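Local coordinates for protein prophenoloxidase b (Marsupenaeus japonicus, PDB 3WKY) that is a haemolymph type 3 copper protein, the precursor of a phenoloxidase that probably oxidises monophenols and o-diphenols once activated, at residues S552-T557 and N577-R582; Y487-N492 and F592-T597; E236-S239 and K243-K246. All coordinates share one frame; numbering follows the deposited sequence.

Interaction 1: S552-T557 and N577-R582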
loop_
_atom_site.group_PDB
_atom_site.type_symbol
_atom_site.label_atom_id
_atom_site.label_comp_id
_atom_site.label_asym_id
_atom_site.label_seq_id
_atom_site.Cartn_x
_atom_site.Cartn_y
_atom_site.Cartn_z
ATOM N N SER A 552 -45.163 28.952 2.891
ATOM C CA SER A 552 -44.152 28.545 1.906
ATOM C C SER A 552 -44.533 27.313 1.094
ATOM O O SER A 552 -45.096 26.355 1.621
ATOM C CB SER A 552 -42.811 28.265 2.578
ATOM O OG SER A 552 -41.937 27.683 1.627
ATOM N N SER A 553 -44.184 27.333 -0.189
ATOM C CA SER A 553 -44.430 26.204 -1.073
ATOM C C SER A 553 -43.762 24.912 -0.599
ATOM O O SER A 553 -44.188 23.817 -0.979
ATOM C CB SER A 553 -43.916 26.541 -2.466
ATOM O OG SER A 553 -42.565 26.959 -2.400
ATOM N N ILE A 554 -42.720 25.019 0.220
ATOM C CA ILE A 554 -41.999 23.788 0.632
ATOM C C ILE A 554 -42.681 23.079 1.807
ATOM O O ILE A 554 -42.360 21.932 2.127
ATOM C CB ILE A 554 -40.511 24.042 0.959
ATOM C CG1 ILE A 554 -40.373 24.783 2.292
ATOM C CG2 ILE A 554 -39.810 24.776 -0.218
ATOM C CD1 ILE A 554 -38.924 25.073 2.700
ATOM N N LEU A 555 -43.632 23.759 2.437
ATOM C CA LEU A 555 -44.405 23.179 3.537
ATOM C C LEU A 555 -45.718 22.604 3.004
ATOM O O LEU A 555 -46.168 22.980 1.923
ATOM C CB LEU A 555 -44.700 24.254 4.588
ATOM C CG LEU A 555 -43.477 24.980 5.154
ATOM C CD1 LEU A 555 -43.881 26.117 6.090
ATOM C CD2 LEU A 555 -42.559 23.975 5.885
ATOM N N SER A 556 -46.328 21.687 3.746
ATOM C CA SER A 556 -47.655 21.202 3.374
ATOM C C SER A 556 -48.685 22.183 3.950
ATOM O O SER A 556 -48.471 23.389 3.930
ATOM C CB SER A 556 -47.898 19.799 3.931
ATOM O OG SER A 556 -47.822 19.806 5.342
ATOM N N THR A 557 -49.779 21.664 4.491
ATOM C CA THR A 557 -50.778 22.517 5.136
ATOM C C THR A 557 -50.927 22.195 6.621
ATOM O O THR A 557 -51.044 23.096 7.454
ATOM C CB THR A 557 -52.143 22.398 4.453
ATOM O OG1 THR A 557 -52.496 21.016 4.337
ATOM C CG2 THR A 557 -52.093 23.021 3.062
ATOM N N ASN A 577 -39.730 23.519 11.345
ATOM C CA ASN A 577 -38.696 23.900 12.304
ATOM C C ASN A 577 -37.294 23.972 11.689
ATOM O O ASN A 577 -36.391 24.603 12.263
ATOM C CB ASN A 577 -38.714 22.997 13.542
ATOM C CG ASN A 577 -38.196 21.592 13.256
ATOM O OD1 ASN A 577 -38.862 20.804 12.596
ATOM N ND2 ASN A 577 -37.005 21.278 13.763
ATOM N N LEU A 578 -37.121 23.351 10.521
ATOM C CA LEU A 578 -35.839 23.425 9.793
ATOM C C LEU A 578 -35.944 24.288 8.545
ATOM O O LEU A 578 -35.129 24.187 7.628
ATOM C CB LEU A 578 -35.320 22.021 9.423
ATOM C CG LEU A 578 -35.140 21.037 10.580
ATOM C CD1 LEU A 578 -34.598 19.693 10.049
ATOM C CD2 LEU A 578 -34.210 21.592 11.671
ATOM N N GLN A 579 -36.949 25.158 8.507
ATOM C CA GLN A 579 -37.162 25.995 7.340
ATOM C C GLN A 579 -36.047 27.027 7.145
ATOM O O GLN A 579 -35.775 27.455 6.023
ATOM C CB GLN A 579 -38.510 26.701 7.481
ATOM C CG GLN A 579 -38.898 27.597 6.345
ATOM C CD GLN A 579 -40.327 28.067 6.529
ATOM O OE1 GLN A 579 -40.851 28.023 7.650
ATOM N NE2 GLN A 579 -40.974 28.490 5.441
ATOM N N VAL A 580 -35.409 27.428 8.241
ATOM C CA VAL A 580 -34.352 28.430 8.198
ATOM C C VAL A 580 -33.042 27.739 8.570
ATOM O O VAL A 580 -32.978 27.059 9.595
ATOM C CB VAL A 580 -34.662 29.576 9.197
ATOM C CG1 VAL A 580 -33.501 30.592 9.281
ATOM C CG2 VAL A 580 -35.980 30.283 8.793
ATOM N N PRO A 581 -31.998 27.892 7.737
ATOM C CA PRO A 581 -30.683 27.347 8.131
ATOM C C PRO A 581 -30.245 27.925 9.482
ATOM O O PRO A 581 -30.623 29.047 9.811
ATOM C CB PRO A 581 -29.754 27.837 7.014
ATOM C CG PRO A 581 -30.655 27.954 5.807
ATOM C CD PRO A 581 -31.980 28.466 6.377
ATOM N N ARG A 582 -29.468 27.166 10.251
ATOM C CA ARG A 582 -29.069 27.570 11.605
ATOM C C ARG A 582 -28.466 28.969 11.673
ATOM O O ARG A 582 -28.835 29.775 12.539
ATOM C CB ARG A 582 -28.064 26.564 12.183
ATOM C CG ARG A 582 -27.569 26.869 13.600
ATOM C CD ARG A 582 -26.317 26.027 13.891
ATOM N NE ARG A 582 -25.775 26.155 15.246
ATOM C CZ ARG A 582 -24.883 27.070 15.632
ATOM N NH1 ARG A 582 -24.438 27.989 14.782
ATOM N NH2 ARG A 582 -24.440 27.078 16.886
#
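Gln579 points the NE2 end of its side-chain amide at Ser552, with Leu555 obliquely beside it; these are the first and last residues of a type I beta turn that also contains an ST turn. Both segments belong to the long connection between strands 541-548 and 588-598 in the Ig-like region of the hemocyanin fold. The glutamine chain runs straight out from its backbone, with CG opposite the main-chain nitrogen (chi1 -179°) and CD continuing the same line (chi2 172°), and this extension carries the amide to the turn. Gln579 NE2 lies 3.4 Å from Ser552 CB, whereas Gln579 NE2 and Ser552 OG are 4.0 Å apart, so the serine is met through its methylene. Leu555 crosses the glutamine at about a right angle. Its CD1 methyl reaches both ends of the amide, at 3.8 Å from Gln579 NE2 and 3.9 Å from Gln579 OE1. A looser approach, Ile554 CD1 to Gln579 CG at 4.4 Å, adds the aliphatic part of the chain.

No hydrogen bond joins the segments, and all four touching residues are buried. Gln579 NE2 has its polar partner outside the two segments, at Ser549, and the backbone O of Gln579 accepts Arg232 NH1 of helix 218-239. The turn has its own ties: Leu555 N bonds to Ser552 O at 3.1 Å, and Ser552 OG, which also bonds Val530 O, accepts Ile554 N at 3.1 Å with a nearly straight N-H...O angle of 169°.

Interaction 2: Y487-N492 and F592-T597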
loop_
_atom_site.group_PDB
_atom_site.type_symbol
_atom_site.label_atom_id
_atom_site.label_comp_id
_atom_site.label_asym_id
_atom_site.label_seq_id
_atom_site.Cartn_x
_atom_site.Cartn_y
_atom_site.Cartn_z
ATOM N N TYR A 487 -42.047 38.212 4.043
ATOM C CA TYR A 487 -41.268 39.003 3.099
ATOM C C TYR A 487 -42.225 39.739 2.168
ATOM O O TYR A 487 -43.346 39.282 1.940
ATOM C CB TYR A 487 -40.263 38.149 2.305
ATOM C CG TYR A 487 -40.882 37.121 1.386
ATOM C CD1 TYR A 487 -41.387 37.484 0.145
ATOM C CD2 TYR A 487 -40.928 35.777 1.744
ATOM C CE1 TYR A 487 -41.956 36.553 -0.691
ATOM C CE2 TYR A 487 -41.485 34.834 0.900
ATOM C CZ TYR A 487 -41.992 35.222 -0.309
ATOM O OH TYR A 487 -42.555 34.290 -1.150
ATOM N N THR A 488 -41.779 40.865 1.630
ATOM C CA THR A 488 -42.594 41.605 0.672
ATOM C C THR A 488 -41.791 41.903 -0.584
ATOM O O THR A 488 -40.658 42.399 -0.511
ATOM C CB THR A 488 -43.139 42.906 1.281
ATOM O OG1 THR A 488 -43.978 42.582 2.396
ATOM C CG2 THR A 488 -43.964 43.686 0.243
ATOM N N ILE A 489 -42.378 41.573 -1.730
ATOM C CA ILE A 489 -41.764 41.855 -3.007
ATOM C C ILE A 489 -42.527 43.017 -3.637
ATOM O O ILE A 489 -43.751 42.963 -3.758
ATOM C CB ILE A 489 -41.858 40.652 -3.960
ATOM C CG1 ILE A 489 -41.341 39.371 -3.279
ATOM C CG2 ILE A 489 -41.090 40.933 -5.252
ATOM C CD1 ILE A 489 -39.932 39.494 -2.711
ATOM N N THR A 490 -41.804 44.062 -4.020
ATOM C CA THR A 490 -42.409 45.178 -4.745
ATOM C C THR A 490 -42.147 44.964 -6.228
ATOM O O THR A 490 -40.989 44.816 -6.642
ATOM C CB THR A 490 -41.798 46.512 -4.302
ATOM O OG1 THR A 490 -41.963 46.668 -2.882
ATOM C CG2 THR A 490 -42.483 47.689 -5.015
ATOM N N VAL A 491 -43.209 44.929 -7.032
ATOM C CA VAL A 491 -43.052 44.736 -8.469
ATOM C C VAL A 491 -43.745 45.845 -9.263
ATOM O O VAL A 491 -44.566 46.587 -8.723
ATOM C CB VAL A 491 -43.593 43.381 -8.936
ATOM C CG1 VAL A 491 -42.963 42.241 -8.129
ATOM C CG2 VAL A 491 -45.105 43.331 -8.817
ATOM N N ASN A 492 -43.403 45.951 -10.542
ATOM C CA ASN A 492 -44.120 46.846 -11.441
ATOM C C ASN A 492 -44.594 46.121 -12.682
ATOM O O ASN A 492 -43.829 45.392 -13.321
ATOM C CB ASN A 492 -43.263 48.044 -11.855
ATOM C CG ASN A 492 -44.065 49.082 -12.637
ATOM O OD1 ASN A 492 -45.062 49.600 -12.135
ATOM N ND2 ASN A 492 -43.640 49.381 -13.869
ATOM N N PHE A 592 -30.699 35.990 -1.320
ATOM C CA PHE A 592 -32.144 35.760 -1.347
ATOM C C PHE A 592 -32.556 36.182 -2.758
ATOM O O PHE A 592 -32.806 37.361 -3.031
ATOM C CB PHE A 592 -32.788 36.633 -0.260
ATOM C CG PHE A 592 -34.244 36.341 0.035
ATOM C CD1 PHE A 592 -35.256 37.015 -0.653
ATOM C CD2 PHE A 592 -34.603 35.492 1.078
ATOM C CE1 PHE A 592 -36.604 36.788 -0.353
ATOM C CE2 PHE A 592 -35.944 35.263 1.387
ATOM C CZ PHE A 592 -36.946 35.918 0.668
ATOM N N PHE A 593 -32.571 35.218 -3.671
ATOM C CA PHE A 593 -32.817 35.473 -5.092
ATOM C C PHE A 593 -34.317 35.492 -5.356
ATOM O O PHE A 593 -35.040 34.600 -4.900
ATOM C CB PHE A 593 -32.154 34.359 -5.925
ATOM C CG PHE A 593 -32.559 34.331 -7.400
ATOM C CD1 PHE A 593 -33.730 33.685 -7.817
ATOM C CD2 PHE A 593 -31.731 34.876 -8.364
ATOM C CE1 PHE A 593 -34.083 33.631 -9.159
ATOM C CE2 PHE A 593 -32.073 34.831 -9.716
ATOM C CZ PHE A 593 -33.250 34.199 -10.115
ATOM N N VAL A 594 -34.784 36.496 -6.102
ATOM C CA VAL A 594 -36.207 36.625 -6.420
ATOM C C VAL A 594 -36.397 36.796 -7.923
ATOM O O VAL A 594 -35.796 37.688 -8.528
ATOM C CB VAL A 594 -36.831 37.862 -5.712
ATOM C CG1 VAL A 594 -38.328 37.986 -6.051
ATOM C CG2 VAL A 594 -36.607 37.793 -4.210
ATOM N N MET A 595 -37.233 35.953 -8.528
ATOM C CA MET A 595 -37.569 36.121 -9.937
ATOM C C MET A 595 -39.078 36.142 -10.175
ATOM O O MET A 595 -39.818 35.305 -9.648
ATOM C CB MET A 595 -36.933 35.020 -10.783
ATOM C CG MET A 595 -37.202 35.148 -12.273
ATOM S SD MET A 595 -36.451 33.767 -13.172
ATOM C CE MET A 595 -36.703 34.245 -14.886
ATOM N N ALA A 596 -39.537 37.115 -10.957
ATOM C CA ALA A 596 -40.938 37.156 -11.376
ATOM C C ALA A 596 -41.019 36.593 -12.789
ATOM O O ALA A 596 -40.426 37.137 -13.726
ATOM C CB ALA A 596 -41.478 38.592 -11.333
ATOM N N THR A 597 -41.751 35.498 -12.948
ATOM C CA THR A 597 -41.830 34.882 -14.262
ATOM C C THR A 597 -43.255 34.919 -14.798
ATOM O O THR A 597 -44.227 34.885 -14.047
ATOM C CB THR A 597 -41.296 33.438 -14.232
ATOM O OG1 THR A 597 -41.205 32.920 -15.563
ATOM C CG2 THR A 597 -42.213 32.584 -13.435
#
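Tyr487 and Phe592 meet as an aromatic pair between the two sheets of a beta-sandwich, the Ig-like region of this hemocyanin-type chain. Strand 485-493 is the middle member of a three-stranded antiparallel sheet, and strand 588-598 belongs to the larger mixed sheet. No hydrogen bond links the two segments. The distance between the Ile489 and Val594 CA atoms, 8.4 Å, fits layers joined by side chains, and these segments meet through the alternate residues of each strand.

The aromatic contact is T-shaped: the edge of Phe592 is directed at the face of Tyr487, with ring centroids 5.8 Å apart and planes at 69°. Phe592 leads with CZ, which lies 4.1 Å from Tyr487 CD2 and 4.2 Å from Tyr487 CG, so it meets the side of the tyrosine ring nearest the backbone. With CG between the main-chain nitrogen and carbonyl carbon (chi1 65°), the tyrosine ring presents its CG-CD2 side to Phe592 CZ. Ile505 of strand 501-509 touches both aromatic residues.

The aliphatic contact follows two residues along each strand, where Ile489 and Val594 point at one another tip to tip. Ile489 CD1 sits equally close to the two valine methyls, 4.0 Å from Val594 CG1 and 4.0 Å from Val594 CG2, while Ile489 CG2 approaches Val594 CG1 at 4.1 Å.

Polar ties lie around this apolar layer. Backbone bonds connect Ile489 with Ile545 and Thr488 with Thr429, on the strands flanking 485-493. Tyr487 also spans the sandwich with its polar end, where OH hydrogen-bonds to OD2 of Asp531 on strand 528-534.

Interaction 3: E236-S239 and K243-K246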
loop_
_atom_site.group_PDB
_atom_site.type_symbol
_atom_site.label_atom_id
_atom_site.label_comp_id
_atom_site.label_asym_id
_atom_site.label_seq_id
_atom_site.Cartn_x
_atom_site.Cartn_y
_atom_site.Cartn_z
ATOM N N GLU A 236 -26.220 24.073 6.884
ATOM C CA GLU A 236 -26.105 23.780 8.292
ATOM C C GLU A 236 -24.622 23.528 8.643
ATOM O O GLU A 236 -24.131 23.994 9.687
ATOM C CB GLU A 236 -26.989 22.566 8.620
ATOM C CG GLU A 236 -27.548 22.530 10.012
ATOM C CD GLU A 236 -28.645 23.561 10.289
ATOM O OE1 GLU A 236 -29.094 24.315 9.378
ATOM O OE2 GLU A 236 -29.051 23.613 11.463
ATOM N N ARG A 237 -23.904 22.812 7.774
ATOM C CA ARG A 237 -22.478 22.549 8.023
ATOM C C ARG A 237 -21.675 23.860 8.069
ATOM O O ARG A 237 -20.873 24.081 8.979
ATOM C CB ARG A 237 -21.902 21.589 6.975
ATOM C CG ARG A 237 -22.550 20.184 7.013
ATOM C CD ARG A 237 -21.988 19.260 5.921
ATOM N NE ARG A 237 -20.594 18.896 6.191
ATOM C CZ ARG A 237 -20.216 17.885 6.975
ATOM N NH1 ARG A 237 -21.118 17.129 7.595
ATOM N NH2 ARG A 237 -18.924 17.643 7.166
ATOM N N LEU A 238 -21.895 24.726 7.088
ATOM C CA LEU A 238 -21.221 26.030 7.083
ATOM C C LEU A 238 -21.543 26.822 8.357
ATOM O O LEU A 238 -20.662 27.488 8.920
ATOM C CB LEU A 238 -21.570 26.840 5.820
ATOM C CG LEU A 238 -21.005 26.273 4.507
ATOM C CD1 LEU A 238 -21.623 26.960 3.287
ATOM C CD2 LEU A 238 -19.479 26.400 4.459
ATOM N N SER A 239 -22.791 26.736 8.822
ATOM C CA SER A 239 -23.197 27.410 10.062
ATOM C C SER A 239 -22.415 26.916 11.266
ATOM O O SER A 239 -22.315 27.606 12.277
ATOM C CB SER A 239 -24.693 27.210 10.343
ATOM O OG SER A 239 -25.500 27.764 9.318
ATOM N N LYS A 243 -16.690 21.774 6.997
ATOM C CA LYS A 243 -16.545 21.849 5.546
ATOM C C LYS A 243 -17.769 21.192 4.909
ATOM O O LYS A 243 -18.335 20.267 5.485
ATOM C CB LYS A 243 -15.275 21.108 5.104
ATOM C CG LYS A 243 -13.988 21.772 5.603
ATOM C CD LYS A 243 -12.776 20.863 5.445
ATOM C CE LYS A 243 -12.129 21.012 4.076
ATOM N NZ LYS A 243 -12.996 20.528 2.962
ATOM N N PRO A 244 -18.184 21.678 3.730
ATOM C CA PRO A 244 -19.307 21.100 2.974
ATOM C C PRO A 244 -19.087 19.615 2.739
ATOM O O PRO A 244 -17.933 19.181 2.673
ATOM C CB PRO A 244 -19.232 21.829 1.639
ATOM C CG PRO A 244 -18.653 23.185 1.997
ATOM C CD PRO A 244 -17.656 22.901 3.087
ATOM N N VAL A 245 -20.163 18.851 2.606
ATOM C CA VAL A 245 -20.029 17.397 2.463
ATOM C C VAL A 245 -19.312 16.999 1.163
ATOM O O VAL A 245 -19.473 17.632 0.115
ATOM C CB VAL A 245 -21.407 16.707 2.560
ATOM C CG1 VAL A 245 -22.298 17.091 1.374
ATOM C CG2 VAL A 245 -21.245 15.203 2.651
ATOM N N LYS A 246 -18.495 15.953 1.256
ATOM C CA LYS A 246 -17.768 15.438 0.106
ATOM C C LYS A 246 -18.440 14.179 -0.420
ATOM O O LYS A 246 -18.782 13.281 0.353
ATOM C CB LYS A 246 -16.321 15.138 0.503
ATOM C CG LYS A 246 -15.543 16.384 0.893
ATOM C CD LYS A 246 -14.294 16.043 1.690
ATOM C CE LYS A 246 -13.651 17.304 2.260
ATOM N NZ LYS A 246 -12.487 16.998 3.133
#
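Arg237, near the C-terminal end of helix 218-239, turns the edge of its guanidinium to the carbonyl of Lys243, where the chain folds back beside the helix in the copper-containing domain. The principal bond is Arg237 NE to Lys243 O, 2.7 Å, with an N-H...O angle of 161°. The oxygen lies at the edge of the guanidinium, only 7° out of its plane. Arg237 NH2 adds a weak second bond to the same Lys243 O at 3.2 Å, so one acceptor takes two N-H groups. A bend at chi3 (69°) swings NE to this carbonyl, while Arg237 CD lies 4.3 Å from Val245 CB. Alongside, Leu238 CD2 packs on Pro244 CG at 4.1 Å.

Further out, Arg237 NH1 forms a salt bridge with Glu183 OE1, a second hold on the rotation of the guanidinium. Leu238 and Pro244 both rest on Glu513 and Tyr526 of the Ig-like region. Val245 packs against Phe394, Arg395 and Lys398 of helix 391-409, which also carries Phe393 and His397 of the copper-oxygen cluster pocket. Asn234, on the same helix as Arg237, holds the returning chain: its OD1 accepts the backbone N of Val245.

Along the chain, interaction 3 comes first, within the copper-containing domain, and interactions 1 and 2 follow in the Ig-like region. Both segments of interaction 1 fall between strands 485-493 and 588-598, which interaction 2 brings together. The centre of interaction 1 is about 19 Å from each of the other two centres, and those lie about 28 Å apart. Interactions 1 and 3, which lie in different family regions, touch: Arg582 N is 3.0 Å from Glu236 OE1, probably a hydrogen bond. Interaction 2 touches neither. The 577-582 loop therefore joins the Ig-like region to helix 218-239, which carries His226 of the copper site, while interaction 2 packs the two sheets of the sandwich against each other, its centre about 27 Å from the chain centre.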